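Local coordinates for protein nitroreductase (Desulfitobacterium hafniense, PDB 3PXV) that binds flavin mononucleotide and probably acts as a flavin-dependent oxidoreductase of the nitroreductase type, at residues M43-W48 and L110-I115; Q118-A123 and C164-G169; A123-S126 and A130-M133; G138-S143 and E148-R153. All blocks are in the same frame, centred on the assembly; numbering follows the deposited sequence.

Contact 1: residues M43-W48 and L110-I115; sequences MNRQAW and LVDCGI. With FMN (flavin mononucleotide), chain E.
D112, on helix 106-126, is bridged by R45 of the loop and flanked by W48. Its CB lies at the rim of the W48 indole, near the ring plane and 4.2 Å from NE1 of W48, while the carboxylate plane stands 89° to that ring. A chi1 of -67°, with CG anti to the carbonyl carbon of D112, carries the carboxylate toward the loop, where its two oxygens take different partners. OD2 receives the salt bridge from NH1 of R45 at 2.8 Å, on the syn side and in the guanidinium plane but tilted from the carboxylate plane; the N-H...O angle of 136° makes this a bent bond. A water 2.7 Å from the same OD2 relays it to the backbone N of A47, the centre of an inverse gamma turn. In the nitroreductase fold this helix runs beside the second subunit, and the flavin here is shared between the two: D112, V111, I115 and N44 line it, while R13 and R17 of the second subunit hydrogen-bond to it. OD1 accepts from the backbone N of G42 and from a water also bound by NH1 of R45, and lies 3.8 Å from methyl C8M of FMN. A third water joins NE1 of W48 to the backbone O of D112.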
loop_
_atom_site.group_PDB
_atom_site.type_symbol
_atom_site.label_atom_id
_atom_site.label_comp_id
_atom_site.label_asym_id
_atom_site.label_seq_id
_atom_site.Cartn_x
_atom_site.Cartn_y
_atom_site.Cartn_z
HETATM N N MSE B 43 -8.211 -3.114 -10.858
HETATM C CA MSE B 43 -9.368 -2.821 -11.748
HETATM C C MSE B 43 -9.830 -1.343 -11.646
HETATM O O MSE B 43 -10.924 -1.034 -12.068
HETATM C CB MSE B 43 -10.591 -3.681 -11.418
HETATM C CG MSE B 43 -10.379 -5.187 -11.265
HETATM SE SE MSE B 43 -10.321 -6.205 -12.907
HETATM C CE MSE B 43 -8.677 -5.507 -13.705
ATOM N N ASN B 44 -9.001 -0.453 -11.107
ATOM C CA ASN B 44 -9.394 0.949 -10.840
ATOM C C ASN B 44 -10.720 1.051 -10.049
ATOM O O ASN B 44 -11.457 2.036 -10.176
ATOM C CB ASN B 44 -9.501 1.800 -12.121
ATOM C CG ASN B 44 -9.586 3.294 -11.810
ATOM O OD1 ASN B 44 -8.939 3.780 -10.867
ATOM N ND2 ASN B 44 -10.380 4.020 -12.571
ATOM N N ARG B 45 -11.000 0.028 -9.239
ATOM C CA ARG B 45 -12.259 -0.074 -8.475
ATOM C C ARG B 45 -12.369 0.977 -7.363
ATOM O O ARG B 45 -13.459 1.274 -6.922
ATOM C CB ARG B 45 -12.429 -1.486 -7.887
ATOM C CG ARG B 45 -11.415 -1.823 -6.774
ATOM C CD ARG B 45 -11.674 -3.176 -6.125
ATOM N NE ARG B 45 -11.298 -4.310 -6.983
ATOM C CZ ARG B 45 -10.062 -4.807 -7.081
ATOM N NH1 ARG B 45 -9.065 -4.247 -6.392
ATOM N NH2 ARG B 45 -9.813 -5.852 -7.894
ATOM N N GLN B 46 -11.235 1.511 -6.898
ATOM C CA GLN B 46 -11.224 2.567 -5.878
ATOM C C GLN B 46 -12.295 2.312 -4.810
ATOM O O GLN B 46 -13.127 3.167 -4.521
ATOM C CB GLN B 46 -11.427 3.946 -6.539
ATOM C CG GLN B 46 -10.352 4.324 -7.599
ATOM C CD GLN B 46 -10.567 5.716 -8.211
ATOM O OE1 GLN B 46 -11.178 6.626 -7.595
ATOM N NE2 GLN B 46 -10.063 5.890 -9.429
ATOM N N ALA B 47 -12.237 1.124 -4.209
ATOM C CA ALA B 47 -13.196 0.704 -3.193
ATOM C C ALA B 47 -12.800 1.272 -1.826
ATOM O O ALA B 47 -12.691 0.557 -0.841
ATOM C CB ALA B 47 -13.278 -0.833 -3.156
ATOM N N TRP B 48 -12.587 2.580 -1.809
ATOM C CA TRP B 48 -12.207 3.311 -0.637
ATOM C C TRP B 48 -12.763 4.714 -0.649
ATOM O O TRP B 48 -13.448 5.077 -1.597
ATOM C CB TRP B 48 -10.695 3.357 -0.509
ATOM C CG TRP B 48 -9.842 3.438 -1.767
ATOM C CD1 TRP B 48 -8.997 2.489 -2.185
ATOM C CD2 TRP B 48 -9.665 4.548 -2.670
ATOM N NE1 TRP B 48 -8.324 2.896 -3.304
ATOM C CE2 TRP B 48 -8.705 4.166 -3.614
ATOM C CE3 TRP B 48 -10.217 5.821 -2.768
ATOM C CZ2 TRP B 48 -8.299 5.001 -4.662
ATOM C CZ3 TRP B 48 -9.814 6.649 -3.807
ATOM C CH2 TRP B 48 -8.862 6.237 -4.734
ATOM N N LEU B 110 -7.999 -4.611 0.587
ATOM C CA LEU B 110 -6.983 -4.357 1.585
ATOM C C LEU B 110 -5.672 -3.944 0.925
ATOM O O LEU B 110 -5.073 -3.001 1.370
ATOM C CB LEU B 110 -6.802 -5.560 2.512
ATOM C CG LEU B 110 -7.962 -5.715 3.517
ATOM C CD1 LEU B 110 -7.906 -7.083 4.150
ATOM C CD2 LEU B 110 -7.931 -4.653 4.584
ATOM N N VAL B 111 -5.221 -4.641 -0.112
ATOM C CA VAL B 111 -4.010 -4.252 -0.851
ATOM C C VAL B 111 -4.169 -2.763 -1.290
ATOM O O VAL B 111 -3.365 -1.882 -0.906
ATOM C CB VAL B 111 -3.783 -5.199 -2.061
ATOM C CG1 VAL B 111 -2.722 -4.646 -3.012
ATOM C CG2 VAL B 111 -3.456 -6.678 -1.587
ATOM N N ASP B 112 -5.260 -2.468 -1.996
ATOM C CA ASP B 112 -5.565 -1.116 -2.427
ATOM C C ASP B 112 -5.526 -0.150 -1.258
ATOM O O ASP B 112 -5.035 0.985 -1.390
ATOM C CB ASP B 112 -6.953 -1.029 -3.086
ATOM C CG ASP B 112 -7.038 -1.791 -4.408
ATOM O OD1 ASP B 112 -5.997 -2.105 -5.015
ATOM O OD2 ASP B 112 -8.154 -2.076 -4.860
ATOM N N CYS B 113 -6.045 -0.595 -0.113
ATOM C CA CYS B 113 -6.074 0.233 1.071
ATOM C C CYS B 113 -4.673 0.632 1.493
ATOM O O CYS B 113 -4.435 1.814 1.805
ATOM C CB CYS B 113 -6.812 -0.450 2.235
ATOM S SG CYS B 113 -6.836 0.552 3.776
ATOM N N GLY B 114 -3.755 -0.341 1.499
ATOM C CA GLY B 114 -2.361 -0.104 1.877
ATOM C C GLY B 114 -1.648 0.782 0.874
ATOM O O GLY B 114 -0.821 1.598 1.235
ATOM N N ILE B 115 -1.991 0.607 -0.403
ATOM C CA ILE B 115 -1.433 1.433 -1.459
ATOM C C ILE B 115 -1.783 2.878 -1.214
ATOM O O ILE B 115 -0.949 3.753 -1.372
ATOM C CB ILE B 115 -1.964 1.017 -2.812
ATOM C CG1 ILE B 115 -1.338 -0.333 -3.188
ATOM C CG2 ILE B 115 -1.668 2.103 -3.860
ATOM C CD1 ILE B 115 -1.762 -0.910 -4.533
HETATM N N1 FMN E . -3.185 -4.166 -14.285
HETATM C C2 FMN E . -2.919 -5.199 -15.177
HETATM O O2 FMN E . -2.847 -4.962 -16.395
HETATM N N3 FMN E . -2.733 -6.488 -14.692
HETATM C C4 FMN E . -2.828 -6.723 -13.320
HETATM O O4 FMN E . -2.657 -7.885 -12.921
HETATM C C4A FMN E . -3.104 -5.656 -12.417
HETATM N N5 FMN E . -3.198 -5.843 -11.046
HETATM C C5A FMN E . -3.206 -4.749 -10.179
HETATM C C6 FMN E . -3.046 -4.947 -8.802
HETATM C C7 FMN E . -3.042 -3.880 -7.898
HETATM C C7M FMN E . -2.863 -4.110 -6.427
HETATM C C8 FMN E . -3.206 -2.608 -8.397
HETATM C C8M FMN E . -3.203 -1.443 -7.477
HETATM C C9 FMN E . -3.368 -2.398 -9.774
HETATM C C9A FMN E . -3.369 -3.453 -10.685
HETATM N N10 FMN E . -3.545 -3.281 -12.082
HETATM C C10 FMN E . -3.282 -4.364 -12.930
HETATM C "C1'" FMN E . -3.573 -1.926 -12.711
HETATM C "C2'" FMN E . -4.857 -1.145 -12.469
HETATM O "O2'" FMN E . -5.751 -1.397 -13.528
HETATM C "C3'" FMN E . -4.556 0.370 -12.421
HETATM O "O3'" FMN E . -3.867 0.740 -11.229
HETATM C "C4'" FMN E . -5.836 1.186 -12.523
HETATM O "O4'" FMN E . -6.447 0.937 -13.777
HETATM C "C5'" FMN E . -5.580 2.684 -12.305
HETATM O "O5'" FMN E . -4.851 3.179 -13.396
HETATM P P FMN E . -3.462 3.870 -13.200
HETATM O O1P FMN E . -2.914 3.949 -14.609
HETATM O O2P FMN E . -2.508 2.994 -12.432
HETATM O O3P FMN E . -3.694 5.235 -12.576
HETATM O O HOH W 1 -6.237 -5.101 -5.386
HETATM O O HOH W 2 -10.170 -0.656 -3.839
HETATM O O HOH W 3 -5.770 2.070 -3.894
#

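Contact 2: residues Q118-A123 and C164-G169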
loop_
_atom_site.group_PDB
_atom_site.type_symbol
_atom_site.label_atom_id
_atom_site.label_comp_id
_atom_site.label_asym_id
_atom_site.label_seq_id
_atom_site.Cartn_x
_atom_site.Cartn_y
_atom_site.Cartn_z
ATOM N N GLN B 118 -0.038 4.402 2.150
ATOM C CA GLN B 118 1.382 4.727 1.911
ATOM C C GLN B 118 1.464 6.000 1.070
ATOM O O GLN B 118 2.304 6.853 1.323
ATOM C CB GLN B 118 2.142 3.559 1.258
ATOM C CG GLN B 118 3.603 3.816 0.928
ATOM C CD GLN B 118 4.503 4.093 2.129
ATOM O OE1 GLN B 118 4.035 4.378 3.205
ATOM N NE2 GLN B 118 5.814 4.027 1.927
ATOM N N THR B 119 0.584 6.156 0.090
ATOM C CA THR B 119 0.604 7.381 -0.714
ATOM C C THR B 119 0.376 8.606 0.187
ATOM O O THR B 119 1.060 9.633 0.056
ATOM C CB THR B 119 -0.422 7.332 -1.793
ATOM O OG1 THR B 119 -0.196 6.162 -2.583
ATOM C CG2 THR B 119 -0.341 8.588 -2.664
ATOM N N ILE B 120 -0.554 8.482 1.132
ATOM C CA ILE B 120 -0.782 9.541 2.107
ATOM C C ILE B 120 0.500 9.814 2.917
ATOM O O ILE B 120 0.953 10.966 3.015
ATOM C CB ILE B 120 -1.916 9.183 3.119
ATOM C CG1 ILE B 120 -3.260 9.081 2.397
ATOM C CG2 ILE B 120 -1.939 10.220 4.256
ATOM C CD1 ILE B 120 -4.447 8.710 3.260
ATOM N N ALA B 121 1.082 8.756 3.483
ATOM C CA ALA B 121 2.231 8.923 4.365
ATOM C C ALA B 121 3.387 9.581 3.634
ATOM O O ALA B 121 4.026 10.496 4.173
ATOM C CB ALA B 121 2.658 7.573 5.000
ATOM N N LEU B 122 3.649 9.144 2.405
ATOM C CA LEU B 122 4.745 9.736 1.635
ATOM C C LEU B 122 4.430 11.182 1.271
ATOM O O LEU B 122 5.296 12.069 1.382
ATOM C CB LEU B 122 5.111 8.889 0.394
ATOM C CG LEU B 122 5.657 7.497 0.721
ATOM C CD1 LEU B 122 6.050 6.766 -0.537
ATOM C CD2 LEU B 122 6.850 7.553 1.672
ATOM N N ALA B 123 3.190 11.445 0.858
ATOM C CA ALA B 123 2.811 12.836 0.540
ATOM C C ALA B 123 2.963 13.741 1.775
ATOM O O ALA B 123 3.499 14.831 1.690
ATOM C CB ALA B 123 1.399 12.909 -0.045
ATOM N N CYS B 164 -8.020 1.434 7.274
ATOM C CA CYS B 164 -6.838 1.875 7.990
ATOM C C CYS B 164 -6.950 3.376 8.169
ATOM O O CYS B 164 -7.934 3.980 7.752
ATOM C CB CYS B 164 -5.563 1.490 7.251
ATOM S SG CYS B 164 -4.087 1.577 8.270
ATOM N N SER B 165 -5.983 3.980 8.831
ATOM C CA SER B 165 -6.023 5.425 9.020
ATOM C C SER B 165 -4.632 5.926 9.068
ATOM O O SER B 165 -3.742 5.166 9.331
ATOM C CB SER B 165 -6.723 5.777 10.338
ATOM O OG SER B 165 -5.972 5.331 11.461
ATOM N N VAL B 166 -4.438 7.202 8.797
ATOM C CA VAL B 166 -3.118 7.808 8.897
ATOM C C VAL B 166 -3.268 9.045 9.729
ATOM O O VAL B 166 -4.008 9.925 9.347
ATOM C CB VAL B 166 -2.537 8.233 7.551
ATOM C CG1 VAL B 166 -1.121 8.769 7.785
ATOM C CG2 VAL B 166 -2.537 7.055 6.561
ATOM N N LEU B 167 -2.554 9.124 10.850
ATOM C CA LEU B 167 -2.634 10.292 11.724
ATOM C C LEU B 167 -1.676 11.343 11.174
ATOM O O LEU B 167 -0.619 10.980 10.634
ATOM C CB LEU B 167 -2.287 9.943 13.167
ATOM C CG LEU B 167 -2.957 8.700 13.758
ATOM C CD1 LEU B 167 -2.360 8.410 15.125
ATOM C CD2 LEU B 167 -4.494 8.882 13.829
ATOM N N LEU B 168 -2.034 12.623 11.323
ATOM C CA LEU B 168 -1.249 13.701 10.774
ATOM C C LEU B 168 -1.076 14.862 11.741
ATOM O O LEU B 168 -1.986 15.204 12.487
ATOM C CB LEU B 168 -1.917 14.229 9.508
ATOM C CG LEU B 168 -2.252 13.264 8.354
ATOM C CD1 LEU B 168 -3.027 13.989 7.291
ATOM C CD2 LEU B 168 -1.018 12.579 7.761
ATOM N N GLY B 169 0.102 15.479 11.707
ATOM C CA GLY B 169 0.380 16.659 12.517
ATOM C C GLY B 169 1.837 17.045 12.431
ATOM O O GLY B 169 2.510 16.697 11.475
#
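I120 of helix 106-126 packs on V166 and L168 of strand 161-169, a helix-on-sheet contact of the alpha+beta nitroreductase fold. The branch methyl CG2 of I120 carries it: CB and CG1 of V166 are both 3.9 Å from CG2 of I120, which therefore sits against the branch point of the valine. The two branched side chains lie antiparallel alongside each other. CB of I120 is 4.1 Å from CG2 of V166. No hydrogen bond crosses between the segments: the evidence is apolar contact between buried side chains.

In the next shell, I97 of the neighbouring strand 95-101 and I32 and A36 of helix 26-36 also touch I120. V166 is held in the sheet by backbone hydrogen bonding with I97, and its flanking residues S165 and L167 pair with C134 and I132 across the other edge. C164, at the start of the segment, belongs to the FMN pocket, whereas the side chain of V166 stays about 8 Å from the flavin. L168 starts off to one side, but its leucine fork returns to the helix, where CD2 of L168 meets CG2 of I120 at 4.3 Å.

Contact 3: residues A123-S126 and A130-M133. With FMN (flavin mononucleotide), chain F.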
loop_
_atom_site.group_PDB
_atom_site.type_symbol
_atom_site.label_atom_id
_atom_site.label_comp_id
_atom_site.label_asym_id
_atom_site.label_seq_id
_atom_site.Cartn_x
_atom_site.Cartn_y
_atom_site.Cartn_z
ATOM N N ALA B 123 3.190 11.445 0.858
ATOM C CA ALA B 123 2.811 12.836 0.540
ATOM C C ALA B 123 2.963 13.741 1.775
ATOM O O ALA B 123 3.499 14.831 1.690
ATOM C CB ALA B 123 1.399 12.909 -0.045
ATOM N N ALA B 124 2.524 13.266 2.930
ATOM C CA ALA B 124 2.616 14.061 4.149
ATOM C C ALA B 124 4.077 14.331 4.500
ATOM O O ALA B 124 4.469 15.462 4.852
ATOM C CB ALA B 124 1.917 13.349 5.289
ATOM N N THR B 125 4.901 13.299 4.361
ATOM C CA THR B 125 6.305 13.407 4.742
ATOM C C THR B 125 7.028 14.408 3.851
ATOM O O THR B 125 7.872 15.142 4.349
ATOM C CB THR B 125 7.014 12.042 4.723
ATOM O OG1 THR B 125 6.393 11.167 5.673
ATOM C CG2 THR B 125 8.438 12.200 5.081
ATOM N N SER B 126 6.690 14.431 2.556
ATOM C CA SER B 126 7.296 15.372 1.598
ATOM C C SER B 126 6.907 16.795 1.922
ATOM O O SER B 126 7.608 17.728 1.525
ATOM C CB SER B 126 6.822 15.111 0.167
ATOM O OG SER B 126 5.482 15.552 -0.017
ATOM N N ALA B 130 4.275 15.271 9.844
ATOM C CA ALA B 130 4.522 14.018 10.523
ATOM C C ALA B 130 3.273 13.158 10.445
ATOM O O ALA B 130 2.148 13.662 10.421
ATOM C CB ALA B 130 4.911 14.273 11.986
ATOM N N ASN B 131 3.471 11.847 10.427
ATOM C CA ASN B 131 2.364 10.920 10.277
ATOM C C ASN B 131 2.646 9.531 10.849
ATOM O O ASN B 131 3.785 9.192 11.190
ATOM C CB ASN B 131 2.050 10.767 8.791
ATOM C CG ASN B 131 3.239 10.270 7.992
ATOM O OD1 ASN B 131 3.432 9.058 7.861
ATOM N ND2 ASN B 131 4.084 11.203 7.494
ATOM N N ILE B 132 1.586 8.733 10.948
ATOM C CA ILE B 132 1.691 7.352 11.352
ATOM C C ILE B 132 0.430 6.599 10.916
ATOM O O ILE B 132 -0.681 7.123 11.084
ATOM C CB ILE B 132 1.864 7.185 12.884
ATOM C CG1 ILE B 132 2.187 5.733 13.208
ATOM C CG2 ILE B 132 0.574 7.598 13.670
ATOM C CD1 ILE B 132 2.414 5.459 14.695
HETATM N N MSE B 133 0.613 5.387 10.360
HETATM C CA MSE B 133 -0.501 4.485 10.037
HETATM C C MSE B 133 -1.055 3.977 11.368
HETATM O O MSE B 133 -0.308 3.571 12.260
HETATM C CB MSE B 133 -0.053 3.293 9.178
HETATM C CG MSE B 133 -0.439 3.357 7.684
HETATM SE SE MSE B 133 0.530 4.631 6.684
HETATM C CE MSE B 133 1.761 3.450 5.874
HETATM N N1 FMN F . 1.867 2.031 15.052
HETATM C C2 FMN F . 1.163 2.382 16.188
HETATM O O2 FMN F . 1.697 2.954 17.136
HETATM N N3 FMN F . -0.170 2.088 16.268
HETATM C C4 FMN F . -0.828 1.444 15.250
HETATM O O4 FMN F . -2.019 1.208 15.396
HETATM C C4A FMN F . -0.118 1.090 14.102
HETATM N N5 FMN F . -0.726 0.455 13.056
HETATM C C5A FMN F . -0.088 0.350 11.845
HETATM C C6 FMN F . -0.814 -0.061 10.723
HETATM C C7 FMN F . -0.202 -0.173 9.482
HETATM C C7M FMN F . -1.013 -0.607 8.322
HETATM C C8 FMN F . 1.148 0.120 9.365
HETATM C C8M FMN F . 1.860 0.018 8.065
HETATM C C9 FMN F . 1.880 0.535 10.482
HETATM C C9A FMN F . 1.259 0.653 11.741
HETATM N N10 FMN F . 1.949 1.051 12.874
HETATM C C10 FMN F . 1.241 1.391 14.009
HETATM C "C1'" FMN F . 3.301 1.677 12.695
HETATM C "C2'" FMN F . 4.364 0.592 12.658
HETATM O "O2'" FMN F . 4.617 0.175 13.985
HETATM C "C3'" FMN F . 5.616 1.135 11.975
HETATM O "O3'" FMN F . 5.346 1.493 10.636
HETATM C "C4'" FMN F . 6.713 0.085 11.979
HETATM O "O4'" FMN F . 7.031 -0.152 13.317
HETATM C "C5'" FMN F . 7.959 0.530 11.214
HETATM O "O5'" FMN F . 8.455 1.739 11.757
HETATM P P FMN F . 8.505 3.083 10.882
HETATM O O1P FMN F . 8.903 4.188 11.806
HETATM O O2P FMN F . 7.141 3.431 10.255
HETATM O O3P FMN F . 9.558 2.826 9.857
#
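The carboxamide of N131 presents its amino edge to the last turn of helix 106-126: OG1 of T125 lies 2.9 Å from ND2 of N131 and only 5° out of the amide plane. The other flat group is the isoalloxazine of FMN, and one and the same face of it is met by strand 130-133. Over that face I132 places CD1 3.5 Å from N1 of FMN, selenomethionine M133 brings CB to 3.4 Å from C8 of the dimethylbenzene ring, and the backbone O of M133 approaches C4A of FMN to 3.1 Å.

With an N-H...O angle of 154°, the bond from N131 to T125 is moderately straight, and the threonine and asparagine side chains cross at about a right angle. CB of A124 touches the same nitrogen of N131 at 3.8 Å, giving the amino group an apolar neighbour beside its polar one. The rotamer of N131 sets up this approach: CG falls between its backbone N and carbonyl carbon, chi1 58°, sending the amide from the strand back to the helix.

The helix and the strand 130-133 are joined by a tight three-residue connection, and the strand forms an edge of the antiparallel sheet within this chain. N131 spans this helix-to-strand turn, with CA of T125 and CA of A130 6.1 Å apart. Its ND2 also donates to the backbone O of I129 in the connection, while OG1 of T125 bonds with the backbone O of A121 one helical turn earlier. Two bonds at each polar atom probably restrict the rotation of both groups. R13, S15 and R17 of the same chain hydrogen-bond to the flavin.

Contact 4: residues G138-S143 and E148-R153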
loop_
_atom_site.group_PDB
_atom_site.type_symbol
_atom_site.label_atom_id
_atom_site.label_comp_id
_atom_site.label_asym_id
_atom_site.label_seq_id
_atom_site.Cartn_x
_atom_site.Cartn_y
_atom_site.Cartn_z
ATOM N N GLY B 138 -9.414 1.546 14.268
ATOM C CA GLY B 138 -10.386 0.492 14.017
ATOM C C GLY B 138 -11.105 -0.061 15.238
ATOM O O GLY B 138 -12.168 -0.654 15.118
ATOM N N LEU B 139 -10.508 0.117 16.408
ATOM C CA LEU B 139 -11.081 -0.366 17.654
ATOM C C LEU B 139 -12.363 0.398 18.039
ATOM O O LEU B 139 -13.178 -0.096 18.807
ATOM C CB LEU B 139 -10.043 -0.294 18.779
ATOM C CG LEU B 139 -8.838 -1.220 18.683
ATOM C CD1 LEU B 139 -7.787 -0.905 19.788
ATOM C CD2 LEU B 139 -9.286 -2.669 18.759
ATOM N N ALA B 140 -12.563 1.582 17.465
ATOM C CA ALA B 140 -13.772 2.362 17.722
ATOM C C ALA B 140 -15.033 1.646 17.210
ATOM O O ALA B 140 -16.124 1.904 17.692
ATOM C CB ALA B 140 -13.647 3.723 17.085
ATOM N N PHE B 141 -14.866 0.740 16.257
ATOM C CA PHE B 141 -15.978 0.032 15.630
ATOM C C PHE B 141 -16.107 -1.403 16.082
ATOM O O PHE B 141 -17.104 -2.051 15.801
ATOM C CB PHE B 141 -15.730 -0.041 14.123
ATOM C CG PHE B 141 -15.538 1.297 13.465
ATOM C CD1 PHE B 141 -14.307 1.898 13.444
ATOM C CD2 PHE B 141 -16.597 1.937 12.845
ATOM C CE1 PHE B 141 -14.131 3.105 12.846
ATOM C CE2 PHE B 141 -16.417 3.146 12.254
ATOM C CZ PHE B 141 -15.179 3.731 12.260
ATOM N N ALA B 142 -15.097 -1.878 16.794
ATOM C CA ALA B 142 -14.946 -3.293 17.110
ATOM C C ALA B 142 -16.041 -3.966 17.898
ATOM O O ALA B 142 -16.321 -5.123 17.653
ATOM C CB ALA B 142 -13.572 -3.552 17.758
ATOM N N SER B 143 -16.659 -3.274 18.841
ATOM C CA SER B 143 -17.725 -3.884 19.650
ATOM C C SER B 143 -19.005 -4.024 18.843
ATOM O O SER B 143 -19.875 -4.813 19.192
ATOM C CB SER B 143 -18.003 -3.040 20.891
ATOM O OG SER B 143 -18.684 -1.841 20.552
ATOM N N GLU B 148 -22.138 1.907 13.890
ATOM C CA GLU B 148 -23.000 2.652 12.954
ATOM C C GLU B 148 -22.928 4.149 13.230
ATOM O O GLU B 148 -22.906 4.941 12.309
ATOM C CB GLU B 148 -24.454 2.205 13.015
ATOM C CG GLU B 148 -25.275 2.715 11.814
ATOM C CD GLU B 148 -26.788 2.755 12.064
ATOM O OE1 GLU B 148 -27.227 2.632 13.241
ATOM O OE2 GLU B 148 -27.539 2.941 11.070
ATOM N N GLU B 149 -22.888 4.515 14.505
ATOM C CA GLU B 149 -22.743 5.894 14.930
ATOM C C GLU B 149 -21.468 6.524 14.365
ATOM O O GLU B 149 -21.533 7.549 13.678
ATOM C CB GLU B 149 -22.689 5.956 16.458
ATOM C CG GLU B 149 -22.478 7.345 17.055
ATOM C CD GLU B 149 -22.256 7.296 18.572
ATOM O OE1 GLU B 149 -22.918 6.469 19.256
ATOM O OE2 GLU B 149 -21.412 8.080 19.063
ATOM N N PHE B 150 -20.304 5.936 14.660
ATOM C CA PHE B 150 -19.080 6.503 14.133
ATOM C C PHE B 150 -19.112 6.495 12.605
ATOM O O PHE B 150 -18.617 7.418 11.989
ATOM C CB PHE B 150 -17.821 5.804 14.665
ATOM C CG PHE B 150 -17.580 6.012 16.136
ATOM C CD1 PHE B 150 -17.558 7.284 16.672
ATOM C CD2 PHE B 150 -17.342 4.930 16.977
ATOM C CE1 PHE B 150 -17.343 7.473 18.030
ATOM C CE2 PHE B 150 -17.117 5.108 18.341
ATOM C CZ PHE B 150 -17.115 6.375 18.868
ATOM N N SER B 151 -19.723 5.483 11.996
ATOM C CA SER B 151 -19.766 5.423 10.539
ATOM C C SER B 151 -20.501 6.613 9.963
ATOM O O SER B 151 -20.030 7.233 9.014
ATOM C CB SER B 151 -20.348 4.102 10.040
ATOM O OG SER B 151 -19.455 3.026 10.334
ATOM N N LYS B 152 -21.638 6.960 10.549
ATOM C CA LYS B 152 -22.412 8.091 10.063
ATOM C C LYS B 152 -21.717 9.399 10.387
ATOM O O LYS B 152 -21.694 10.313 9.582
ATOM C CB LYS B 152 -23.828 8.085 10.649
ATOM C CG LYS B 152 -24.683 6.942 10.146
ATOM C CD LYS B 152 -26.102 6.987 10.730
ATOM C CE LYS B 152 -26.112 6.758 12.245
ATOM N NZ LYS B 152 -27.496 6.523 12.772
ATOM N N ARG B 153 -21.148 9.507 11.568
ATOM C CA ARG B 153 -20.466 10.746 11.920
ATOM C C ARG B 153 -19.272 10.980 10.991
ATOM O O ARG B 153 -18.959 12.120 10.652
ATOM C CB ARG B 153 -20.052 10.739 13.386
ATOM C CG ARG B 153 -21.248 10.707 14.311
ATOM C CD ARG B 153 -20.833 10.541 15.747
ATOM N NE ARG B 153 -20.138 11.708 16.267
ATOM C CZ ARG B 153 -19.696 11.812 17.517
ATOM N NH1 ARG B 153 -19.852 10.805 18.381
ATOM N NH2 ARG B 153 -19.091 12.920 17.900
#
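The loop between strand 130-133 and helix 147-154 folds back onto that helix, where A140 and F141 meet F150 and S151. This closes a short connection of the nitroreductase fold, with the CA atoms of F141 and F150 7.3 Å apart. The F150 ring turns its edge to the loop backbone: its CD2 lies 3.3 Å from the carbonyl O of A140, near the ring plane. CB of A140 sits instead above that plane, beside CD2 and CE2 and 3.9 Å from CD2 of F150. F150 also touches L58 and M62 of helix 56-72.

F141 advances toward the helix in its turn. Its CB starts off to one side, and a chi1 of -57°, with CG anti to its own carbonyl carbon, swings the ring to the helix. There CE2 and CZ of F141 come up to CB of F150, CE2 of F141 to within 3.9 Å of it. OG of S151 stands at the edge of the F141 ring, near its plane and 3.6 Å from CE2. That hydroxyl has its polar partner in the backbone O of A147, one turn back on the helix, and F141 meets the ring of F156 with planes at about 15°.

No hydrogen bond or salt bridge crosses between the segments; their hold is mainly apolar. The carbonyl O of A140 at a ring edge probably gains some electrostatic attraction from the slightly positive aromatic hydrogens.

From the N terminus, the loop 43-48 enters first and contact 1 closes a loop of 61 residues onto helix 106-126. That helix then serves contacts 2 and 3 in turn. Contact 3 closes the three-residue connection to strand 130-133; contact 2, starting on the same helix and sharing A123, reaches on to strand 161-169, neighbour of that strand in the sheet. Contact 4 is nested inside the loop closed by contact 2 and ties helix 147-154 to the loop before it. Contacts 2 and 3 touch, with centres 5 Å apart, whereas contact 4 lies about 24 Å from contact 3 between centres. Contacts 1, 2 and 3 also reach the second subunit.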